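Side-chain contacts in M32 carboxypeptidase (Pyrococcus furiosus, PDB 1KA2), which removes amino acids one after another from the C-terminus of peptides, with broad specificity, as a cobalt-dependent metallocarboxypeptidase of the M32 family: residues Gln221-Pro226 with Arg303-Ile308; Arg214-Ile219 with Thr253-Tyr258. All coordinates share one frame; numbering follows the deposited sequence.

Contact 1 (Gln221-Pro226 with Arg303-Ile308); sequences QKFGFP and RFWENI
An edge-to-face aromatic pair, Phe223 against Trp305, joins the C-terminal end of helix 209-223 to helix 295-309, the helix that carries the metal ligand Glu299. The benzo edge of the indole does the touching: CZ3 of Trp305 stands 4.0 Å above the plane of the Phe223 ring, over its centre, and Trp305 CE3 comes within 4.0 Å of Phe223 CZ. The planes are turned 65° apart and the centroids of the Phe223 ring and the six-membered ring of Trp305 lie 5.1 Å apart, as in a T-shaped stack. In both residues CG lies anti to the carbonyl carbon (Phe223 chi1 -75°), and the side chains slide past each other in opposite directions. Helix 209-223 ends in a Schellman motif, with Gly224 as its C-prime residue at positive phi and a weak bond from Gly224 N to Gln221 O. Phe271, within the HEXXH motif, packs against both rings, edge-to-face on Trp305, while Phe453 meets Phe223 edge-to-face. Within helix 295-309 Arg303 NH1 makes a 2.8 Å salt bridge to Glu306 OE1, on the syn side of the carboxylate. The same oxygen is hydrogen-bonded to ND1 of the metal ligand His269, a second-shell arrangement consistent with holding the imidazole's rotation.

Contact 2 (Arg214-Ile219 with Thr253-Tyr258); sequences RVNLWI and TRYEGY
Asn216 and Tyr255 reach for one another from opposite directions, the amide of the first arriving beside the phenol end of the second. The Asn216 amide and the Tyr255 ring are inclined by 34°, and ND2 approaches the ring obliquely. That nitrogen is 3.2 Å from both CE2 and OH of Tyr255, against the ring carbon as well as the hydroxyl. The N-H of Asn216 ND2 points almost straight at Tyr255 OH, at 171°, but the length makes this a weak hydrogen bond. Its stronger partner is Thr263 OG1 on helix 261-278, and the amide nitrogen thus serves two hydroxyl oxygens. On the tyrosine, CG lies anti to the carbonyl carbon (chi1 -61°), and the extended phenol carries OH to the helix although the CB of Tyr255 does not aim there.

Thr253 adds a looser van der Waals touch, its CG2 methyl lying 4.1 Å from Asn216 ND2. Its hydroxyl is turned to other company: OG1 bonds to Thr263 OG1, so Thr263 links Asn216 and Thr253. Arg254 and Glu256, on either side of Tyr255 in sequence, form a salt bridge, NE to OE2, 2.9 Å long; the oxygen lies close to the guanidinium plane, whereas the donor stands well above that of the carboxylate.

The Tyr255 ring also packs on helix 209-223 itself, against Arg209, Met212 and Glu213. Thr253 closes strand 248-253, and the contact fastens the exit of that strand to helix 209-223, with helix 261-278, which bears the HEXXH motif, lying alongside through Thr263 and Thr267.

Overall arrangement
After a run of N-terminal helices the chain enters helix 209-223, whose residues 214-219 take part in contact 2 and whose C-terminal turn supplies contact 1 through Phe223. The three-stranded sheet follows, and the loop after strand 248-253 returns to the helix, closing contact 2 over 33 intervening residues. Helix 261-278, with the HEXXH motif, comes next; helix 295-309 then closes contact 1 across 76. Because their segments alternate, the two closures cross instead of nesting. Their centres lie 14 Å apart, and helix 209-223 is common to both: its middle meets the exit of the sheet, its C-terminal end the helix bearing Glu299, with helix 261-278 touching both contacts.

Contact 1 (Gln221-Pro226 with Arg303-Ile308)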
ATOM      1  N   GLN A 221     -20.160 -10.725   6.461  1.00 34.20           N
ATOM      2  CA  GLN A 221     -20.922  -9.898   7.401  1.00 36.71           C
ATOM      3  C   GLN A 221     -21.602 -10.816   8.422  1.00 36.57           C
ATOM      4  O   GLN A 221     -21.794 -10.439   9.581  1.00 38.99           O
ATOM      5  CB  GLN A 221     -21.971  -9.068   6.664  1.00 38.44           C
ATOM      6  CG  GLN A 221     -21.419  -8.361   5.437  1.00 45.10           C
ATOM      7  CD  GLN A 221     -22.440  -7.449   4.757  1.00 47.50           C
ATOM      8  OE1 GLN A 221     -22.360  -6.232   4.884  1.00 48.10           O
ATOM      9  NE2 GLN A 221     -23.396  -8.027   4.045  1.00 45.85           N
ATOM     10  N   LYS A 222     -21.951 -12.028   7.999  1.00 34.86           N
ATOM     11  CA  LYS A 222     -22.571 -12.972   8.913  1.00 35.34           C
ATOM     12  C   LYS A 222     -21.560 -13.407   9.957  1.00 35.03           C
ATOM     13  O   LYS A 222     -21.927 -13.714  11.091  1.00 34.72           O
ATOM     14  CB  LYS A 222     -23.117 -14.181   8.155  1.00 35.66           C
ATOM     15  CG  LYS A 222     -24.439 -13.898   7.480  1.00 38.53           C
ATOM     16  CD  LYS A 222     -25.465 -13.424   8.502  1.00 39.71           C
ATOM     17  CE  LYS A 222     -26.718 -12.906   7.819  1.00 43.03           C
ATOM     18  NZ  LYS A 222     -27.703 -12.380   8.807  1.00 45.06           N
ATOM     19  N   PHE A 223     -20.288 -13.429   9.566  1.00 34.51           N
ATOM     20  CA  PHE A 223     -19.201 -13.801  10.475  1.00 34.91           C
ATOM     21  C   PHE A 223     -18.810 -12.616  11.359  1.00 34.25           C
ATOM     22  O   PHE A 223     -18.073 -12.777  12.337  1.00 32.68           O
ATOM     23  CB  PHE A 223     -17.947 -14.233   9.696  1.00 33.12           C
ATOM     24  CG  PHE A 223     -18.040 -15.602   9.065  1.00 35.06           C
ATOM     25  CD1 PHE A 223     -19.074 -16.480   9.382  1.00 33.43           C
ATOM     26  CD2 PHE A 223     -17.049 -16.031   8.175  1.00 35.41           C
ATOM     27  CE1 PHE A 223     -19.118 -17.756   8.828  1.00 35.24           C
ATOM     28  CE2 PHE A 223     -17.082 -17.309   7.617  1.00 34.78           C
ATOM     29  CZ  PHE A 223     -18.116 -18.173   7.944  1.00 35.77           C
ATOM     30  N   GLY A 224     -19.279 -11.425  11.004  1.00 33.28           N
ATOM     31  CA  GLY A 224     -18.922 -10.255  11.784  1.00 34.10           C
ATOM     32  C   GLY A 224     -17.566  -9.689  11.383  1.00 34.83           C
ATOM     33  O   GLY A 224     -16.926  -8.971  12.157  1.00 34.19           O
ATOM     34  N   PHE A 225     -17.121 -10.026  10.172  1.00 35.08           N
ATOM     35  CA  PHE A 225     -15.849  -9.537   9.642  1.00 33.75           C
ATOM     36  C   PHE A 225     -16.023  -8.012   9.598  1.00 33.53           C
ATOM     37  O   PHE A 225     -16.902  -7.502   8.906  1.00 32.05           O
ATOM     38  CB  PHE A 225     -15.621 -10.125   8.245  1.00 32.14           C
ATOM     39  CG  PHE A 225     -14.218  -9.950   7.724  1.00 33.29           C
ATOM     40  CD1 PHE A 225     -13.126 -10.311   8.501  1.00 31.80           C
ATOM     41  CD2 PHE A 225     -13.996  -9.466   6.443  1.00 32.48           C
ATOM     42  CE1 PHE A 225     -11.827 -10.201   8.014  1.00 31.31           C
ATOM     43  CE2 PHE A 225     -12.701  -9.351   5.942  1.00 35.26           C
ATOM     44  CZ  PHE A 225     -11.611  -9.724   6.735  1.00 33.60           C
ATOM     45  N   PRO A 226     -15.191  -7.273  10.348  1.00 34.38           N
ATOM     46  CA  PRO A 226     -15.246  -5.805  10.429  1.00 33.93           C
ATOM     47  C   PRO A 226     -14.760  -4.993   9.221  1.00 34.30           C
ATOM     48  O   PRO A 226     -13.757  -4.280   9.310  1.00 33.16           O
ATOM     49  CB  PRO A 226     -14.448  -5.518  11.698  1.00 30.96           C
ATOM     50  CG  PRO A 226     -13.355  -6.531  11.609  1.00 33.71           C
ATOM     51  CD  PRO A 226     -14.081  -7.799  11.169  1.00 35.39           C
ATOM     52  N   ARG A 303      -8.411 -23.704   8.755  1.00 33.87           N
ATOM     53  CA  ARG A 303      -9.083 -24.978   8.488  1.00 34.84           C
ATOM     54  C   ARG A 303     -10.281 -25.164   9.405  1.00 34.70           C
ATOM     55  O   ARG A 303     -11.243 -25.841   9.053  1.00 36.17           O
ATOM     56  CB  ARG A 303      -8.119 -26.152   8.659  1.00 34.90           C
ATOM     57  CG  ARG A 303      -6.967 -26.165   7.659  1.00 35.36           C
ATOM     58  CD  ARG A 303      -7.463 -26.289   6.210  1.00 35.54           C
ATOM     59  NE  ARG A 303      -6.368 -26.668   5.320  1.00 35.82           N
ATOM     60  CZ  ARG A 303      -6.457 -26.764   3.999  1.00 34.92           C
ATOM     61  NH1 ARG A 303      -7.601 -26.498   3.383  1.00 37.70           N
ATOM     62  NH2 ARG A 303      -5.401 -27.140   3.295  1.00 33.83           N
ATOM     63  N   PHE A 304     -10.230 -24.559  10.588  1.00 35.64           N
ATOM     64  CA  PHE A 304     -11.356 -24.661  11.501  1.00 33.18           C
ATOM     65  C   PHE A 304     -12.570 -24.042  10.816  1.00 33.73           C
ATOM     66  O   PHE A 304     -13.622 -24.676  10.703  1.00 32.64           O
ATOM     67  CB  PHE A 304     -11.086 -23.916  12.811  1.00 34.04           C
ATOM     68  CG  PHE A 304     -12.180 -24.098  13.842  1.00 34.31           C
ATOM     69  CD1 PHE A 304     -12.197 -25.221  14.666  1.00 31.85           C
ATOM     70  CD2 PHE A 304     -13.212 -23.171  13.954  1.00 32.87           C
ATOM     71  CE1 PHE A 304     -13.227 -25.420  15.586  1.00 31.94           C
ATOM     72  CE2 PHE A 304     -14.251 -23.360  14.877  1.00 32.75           C
ATOM     73  CZ  PHE A 304     -14.256 -24.485  15.691  1.00 31.88           C
ATOM     74  N   TRP A 305     -12.426 -22.802  10.348  1.00 32.48           N
ATOM     75  CA  TRP A 305     -13.537 -22.129   9.690  1.00 28.24           C
ATOM     76  C   TRP A 305     -13.893 -22.724   8.338  1.00 30.16           C
ATOM     77  O   TRP A 305     -15.076 -22.844   7.991  1.00 30.09           O
ATOM     78  CB  TRP A 305     -13.248 -20.630   9.543  1.00 27.41           C
ATOM     79  CG  TRP A 305     -13.285 -19.950  10.863  1.00 26.71           C
ATOM     80  CD1 TRP A 305     -12.295 -19.915  11.789  1.00 26.65           C
ATOM     81  CD2 TRP A 305     -14.428 -19.351  11.476  1.00 26.34           C
ATOM     82  NE1 TRP A 305     -12.748 -19.343  12.947  1.00 25.93           N
ATOM     83  CE2 TRP A 305     -14.058 -18.987  12.782  1.00 23.71           C
ATOM     84  CE3 TRP A 305     -15.740 -19.094  11.049  1.00 27.94           C
ATOM     85  CZ2 TRP A 305     -14.947 -18.381  13.674  1.00 21.95           C
ATOM     86  CZ3 TRP A 305     -16.628 -18.489  11.944  1.00 27.80           C
ATOM     87  CH2 TRP A 305     -16.221 -18.143  13.237  1.00 23.99           C
ATOM     88  N   GLU A 306     -12.882 -23.105   7.571  1.00 29.24           N
ATOM     89  CA  GLU A 306     -13.139 -23.668   6.248  1.00 32.03           C
ATOM     90  C   GLU A 306     -13.822 -25.038   6.246  1.00 34.47           C
ATOM     91  O   GLU A 306     -14.887 -25.203   5.650  1.00 36.48           O
ATOM     92  CB  GLU A 306     -11.838 -23.784   5.453  1.00 29.33           C
ATOM     93  CG  GLU A 306     -12.048 -24.357   4.059  1.00 28.72           C
ATOM     94  CD  GLU A 306     -10.765 -24.855   3.449  1.00 31.28           C
ATOM     95  OE1 GLU A 306      -9.728 -24.790   4.149  1.00 28.15           O
ATOM     96  OE2 GLU A 306     -10.791 -25.312   2.282  1.00 30.01           O
ATOM     97  N   ASN A 307     -13.201 -26.017   6.903  1.00 36.34           N
ATOM     98  CA  ASN A 307     -13.724 -27.389   6.917  1.00 37.72           C
ATOM     99  C   ASN A 307     -14.659 -27.756   8.069  1.00 37.23           C
ATOM    100  O   ASN A 307     -15.703 -28.365   7.850  1.00 37.50           O
ATOM    101  CB  ASN A 307     -12.555 -28.381   6.878  1.00 38.91           C
ATOM    102  CG  ASN A 307     -11.632 -28.149   5.688  1.00 38.36           C
ATOM    103  OD1 ASN A 307     -12.087 -27.859   4.579  1.00 38.70           O
ATOM    104  ND2 ASN A 307     -10.333 -28.288   5.912  1.00 35.45           N
ATOM    105  N   ILE A 308     -14.285 -27.400   9.290  1.00 35.14           N
ATOM    106  CA  ILE A 308     -15.125 -27.705  10.439  1.00 35.81           C
ATOM    107  C   ILE A 308     -16.502 -27.055  10.312  1.00 36.77           C
ATOM    108  O   ILE A 308     -17.519 -27.685  10.574  1.00 37.77           O
ATOM    109  CB  ILE A 308     -14.465 -27.223  11.748  1.00 36.58           C
ATOM    110  CG1 ILE A 308     -13.065 -27.842  11.881  1.00 38.24           C
ATOM    111  CG2 ILE A 308     -15.337 -27.589  12.946  1.00 34.98           C
ATOM    112  CD1 ILE A 308     -13.051 -29.372  11.939  1.00 35.01           C
TER

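Contact 2 (Arg214-Ile219 with Thr253-Tyr258)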
ATOM      1  N   ARG A 214     -21.317 -11.049  -4.049  1.00 43.86           N
ATOM      2  CA  ARG A 214     -22.467 -10.701  -3.223  1.00 43.49           C
ATOM      3  C   ARG A 214     -22.606 -11.791  -2.152  1.00 42.73           C
ATOM      4  O   ARG A 214     -22.938 -11.511  -0.998  1.00 43.68           O
ATOM      5  CB  ARG A 214     -23.754 -10.629  -4.065  1.00 45.21           C
ATOM      6  CG  ARG A 214     -23.905  -9.358  -4.909  1.00 46.39           C
ATOM      7  CD  ARG A 214     -25.361  -9.131  -5.337  1.00 48.77           C
ATOM      8  NE  ARG A 214     -25.715  -9.757  -6.609  1.00 49.69           N
ATOM      9  CZ  ARG A 214     -25.370  -9.274  -7.800  1.00 50.83           C
ATOM     10  NH1 ARG A 214     -24.661  -8.158  -7.883  1.00 50.65           N
ATOM     11  NH2 ARG A 214     -25.740  -9.900  -8.908  1.00 51.56           N
ATOM     12  N   VAL A 215     -22.346 -13.038  -2.540  1.00 40.02           N
ATOM     13  CA  VAL A 215     -22.435 -14.153  -1.604  1.00 37.06           C
ATOM     14  C   VAL A 215     -21.292 -14.083  -0.588  1.00 36.47           C
ATOM     15  O   VAL A 215     -21.525 -14.193   0.617  1.00 35.65           O
ATOM     16  CB  VAL A 215     -22.406 -15.513  -2.351  1.00 35.94           C
ATOM     17  CG1 VAL A 215     -22.224 -16.647  -1.369  1.00 33.51           C
ATOM     18  CG2 VAL A 215     -23.722 -15.718  -3.108  1.00 36.94           C
ATOM     19  N   ASN A 216     -20.060 -13.901  -1.063  1.00 35.36           N
ATOM     20  CA  ASN A 216     -18.927 -13.801  -0.143  1.00 35.96           C
ATOM     21  C   ASN A 216     -19.134 -12.647   0.846  1.00 34.74           C
ATOM     22  O   ASN A 216     -18.930 -12.817   2.048  1.00 33.70           O
ATOM     23  CB  ASN A 216     -17.598 -13.603  -0.897  1.00 33.85           C
ATOM     24  CG  ASN A 216     -17.090 -14.889  -1.548  1.00 34.22           C
ATOM     25  OD1 ASN A 216     -17.394 -15.993  -1.084  1.00 31.79           O
ATOM     26  ND2 ASN A 216     -16.302 -14.751  -2.618  1.00 29.66           N
ATOM     27  N   LEU A 217     -19.539 -11.483   0.340  1.00 34.02           N
ATOM     28  CA  LEU A 217     -19.771 -10.312   1.192  1.00 35.97           C
ATOM     29  C   LEU A 217     -20.779 -10.640   2.306  1.00 36.40           C
ATOM     30  O   LEU A 217     -20.568 -10.303   3.475  1.00 35.66           O
ATOM     31  CB  LEU A 217     -20.319  -9.145   0.361  1.00 34.64           C
ATOM     32  CG  LEU A 217     -20.027  -7.706   0.822  1.00 38.43           C
ATOM     33  CD1 LEU A 217     -21.177  -6.783   0.367  1.00 35.33           C
ATOM     34  CD2 LEU A 217     -19.871  -7.639   2.337  1.00 34.90           C
ATOM     35  N   TRP A 218     -21.873 -11.297   1.926  1.00 36.22           N
ATOM     36  CA  TRP A 218     -22.922 -11.667   2.867  1.00 37.31           C
ATOM     37  C   TRP A 218     -22.390 -12.605   3.944  1.00 36.44           C
ATOM     38  O   TRP A 218     -22.731 -12.470   5.121  1.00 36.00           O
ATOM     39  CB  TRP A 218     -24.065 -12.361   2.131  1.00 37.82           C
ATOM     40  CG  TRP A 218     -25.274 -12.648   2.983  1.00 38.97           C
ATOM     41  CD1 TRP A 218     -26.338 -11.815   3.203  1.00 35.45           C
ATOM     42  CD2 TRP A 218     -25.571 -13.867   3.677  1.00 38.19           C
ATOM     43  NE1 TRP A 218     -27.280 -12.442   3.980  1.00 36.68           N
ATOM     44  CE2 TRP A 218     -26.840 -13.703   4.284  1.00 39.64           C
ATOM     45  CE3 TRP A 218     -24.894 -15.082   3.841  1.00 39.73           C
ATOM     46  CZ2 TRP A 218     -27.447 -14.712   5.044  1.00 39.02           C
ATOM     47  CZ3 TRP A 218     -25.495 -16.088   4.598  1.00 38.96           C
ATOM     48  CH2 TRP A 218     -26.762 -15.894   5.189  1.00 41.95           C
ATOM     49  N   ILE A 219     -21.567 -13.565   3.541  1.00 34.43           N
ATOM     50  CA  ILE A 219     -21.017 -14.505   4.504  1.00 33.61           C
ATOM     51  C   ILE A 219     -20.075 -13.789   5.473  1.00 34.53           C
ATOM     52  O   ILE A 219     -20.128 -14.014   6.687  1.00 34.49           O
ATOM     53  CB  ILE A 219     -20.265 -15.653   3.799  1.00 33.74           C
ATOM     54  CG1 ILE A 219     -21.262 -16.501   3.008  1.00 35.55           C
ATOM     55  CG2 ILE A 219     -19.511 -16.502   4.825  1.00 32.30           C
ATOM     56  CD1 ILE A 219     -20.644 -17.685   2.283  1.00 38.47           C
ATOM     57  N   THR A 253      -9.522 -13.075  -2.186  1.00 30.65           N
ATOM     58  CA  THR A 253     -10.015 -14.340  -2.695  1.00 30.31           C
ATOM     59  C   THR A 253      -9.886 -14.164  -4.179  1.00 29.17           C
ATOM     60  O   THR A 253      -9.295 -13.188  -4.642  1.00 30.38           O
ATOM     61  CB  THR A 253     -11.494 -14.580  -2.350  1.00 32.34           C
ATOM     62  OG1 THR A 253     -11.873 -15.899  -2.781  1.00 32.37           O
ATOM     63  CG2 THR A 253     -12.388 -13.554  -3.048  1.00 31.79           C
ATOM     64  N   ARG A 254     -10.413 -15.107  -4.935  1.00 28.98           N
ATOM     65  CA  ARG A 254     -10.374 -14.969  -6.371  1.00 31.32           C
ATOM     66  C   ARG A 254     -11.657 -15.563  -6.879  1.00 32.65           C
ATOM     67  O   ARG A 254     -12.276 -16.386  -6.204  1.00 33.30           O
ATOM     68  CB  ARG A 254      -9.176 -15.691  -6.988  1.00 33.19           C
ATOM     69  CG  ARG A 254      -9.205 -17.185  -6.869  1.00 36.30           C
ATOM     70  CD  ARG A 254      -8.084 -17.777  -7.689  1.00 38.78           C
ATOM     71  NE  ARG A 254      -7.832 -19.161  -7.312  1.00 41.26           N
ATOM     72  CZ  ARG A 254      -6.623 -19.656  -7.068  1.00 42.77           C
ATOM     73  NH1 ARG A 254      -5.553 -18.877  -7.159  1.00 37.91           N
ATOM     74  NH2 ARG A 254      -6.487 -20.936  -6.732  1.00 44.80           N
ATOM     75  N   TYR A 255     -12.062 -15.126  -8.060  1.00 31.56           N
ATOM     76  CA  TYR A 255     -13.272 -15.608  -8.676  1.00 33.77           C
ATOM     77  C   TYR A 255     -12.922 -16.290  -9.992  1.00 34.50           C
ATOM     78  O   TYR A 255     -12.773 -15.630 -11.009  1.00 34.88           O
ATOM     79  CB  TYR A 255     -14.226 -14.433  -8.902  1.00 33.09           C
ATOM     80  CG  TYR A 255     -14.633 -13.738  -7.611  1.00 32.63           C
ATOM     81  CD1 TYR A 255     -14.011 -12.560  -7.196  1.00 33.08           C
ATOM     82  CD2 TYR A 255     -15.624 -14.273  -6.792  1.00 32.16           C
ATOM     83  CE1 TYR A 255     -14.371 -11.933  -5.995  1.00 31.49           C
ATOM     84  CE2 TYR A 255     -15.988 -13.656  -5.592  1.00 31.84           C
ATOM     85  CZ  TYR A 255     -15.359 -12.488  -5.201  1.00 31.75           C
ATOM     86  OH  TYR A 255     -15.727 -11.877  -4.020  1.00 31.41           O
ATOM     87  N   GLU A 256     -12.760 -17.613  -9.948  1.00 36.80           N
ATOM     88  CA  GLU A 256     -12.424 -18.413 -11.126  1.00 36.43           C
ATOM     89  C   GLU A 256     -13.466 -18.262 -12.225  1.00 37.27           C
ATOM     90  O   GLU A 256     -13.153 -18.398 -13.404  1.00 39.58           O
ATOM     91  CB  GLU A 256     -12.332 -19.907 -10.779  1.00 38.24           C
ATOM     92  CG  GLU A 256     -11.152 -20.330  -9.917  1.00 39.23           C
ATOM     93  CD  GLU A 256     -11.396 -20.095  -8.452  1.00 41.20           C
ATOM     94  OE1 GLU A 256     -12.518 -19.670  -8.103  1.00 42.96           O
ATOM     95  OE2 GLU A 256     -10.473 -20.338  -7.650  1.00 40.86           O
ATOM     96  N   GLY A 257     -14.708 -18.011 -11.831  1.00 36.27           N
ATOM     97  CA  GLY A 257     -15.774 -17.864 -12.803  1.00 37.10           C
ATOM     98  C   GLY A 257     -16.643 -19.108 -12.874  1.00 38.16           C
ATOM     99  O   GLY A 257     -17.689 -19.107 -13.525  1.00 39.41           O
ATOM    100  N   TYR A 258     -16.206 -20.178 -12.215  1.00 37.18           N
ATOM    101  CA  TYR A 258     -16.960 -21.433 -12.185  1.00 37.48           C
ATOM    102  C   TYR A 258     -16.561 -22.200 -10.919  1.00 36.80           C
ATOM    103  O   TYR A 258     -15.572 -21.851 -10.279  1.00 35.38           O
ATOM    104  CB  TYR A 258     -16.662 -22.261 -13.444  1.00 36.54           C
ATOM    105  CG  TYR A 258     -15.233 -22.763 -13.539  1.00 40.93           C
ATOM    106  CD1 TYR A 258     -14.883 -24.023 -13.057  1.00 41.53           C
ATOM    107  CD2 TYR A 258     -14.224 -21.965 -14.084  1.00 40.53           C
ATOM    108  CE1 TYR A 258     -13.559 -24.479 -13.116  1.00 42.39           C
ATOM    109  CE2 TYR A 258     -12.901 -22.406 -14.143  1.00 42.28           C
ATOM    110  CZ  TYR A 258     -12.574 -23.666 -13.658  1.00 43.87           C
ATOM    111  OH  TYR A 258     -11.262 -24.114 -13.712  1.00 44.94           O
TER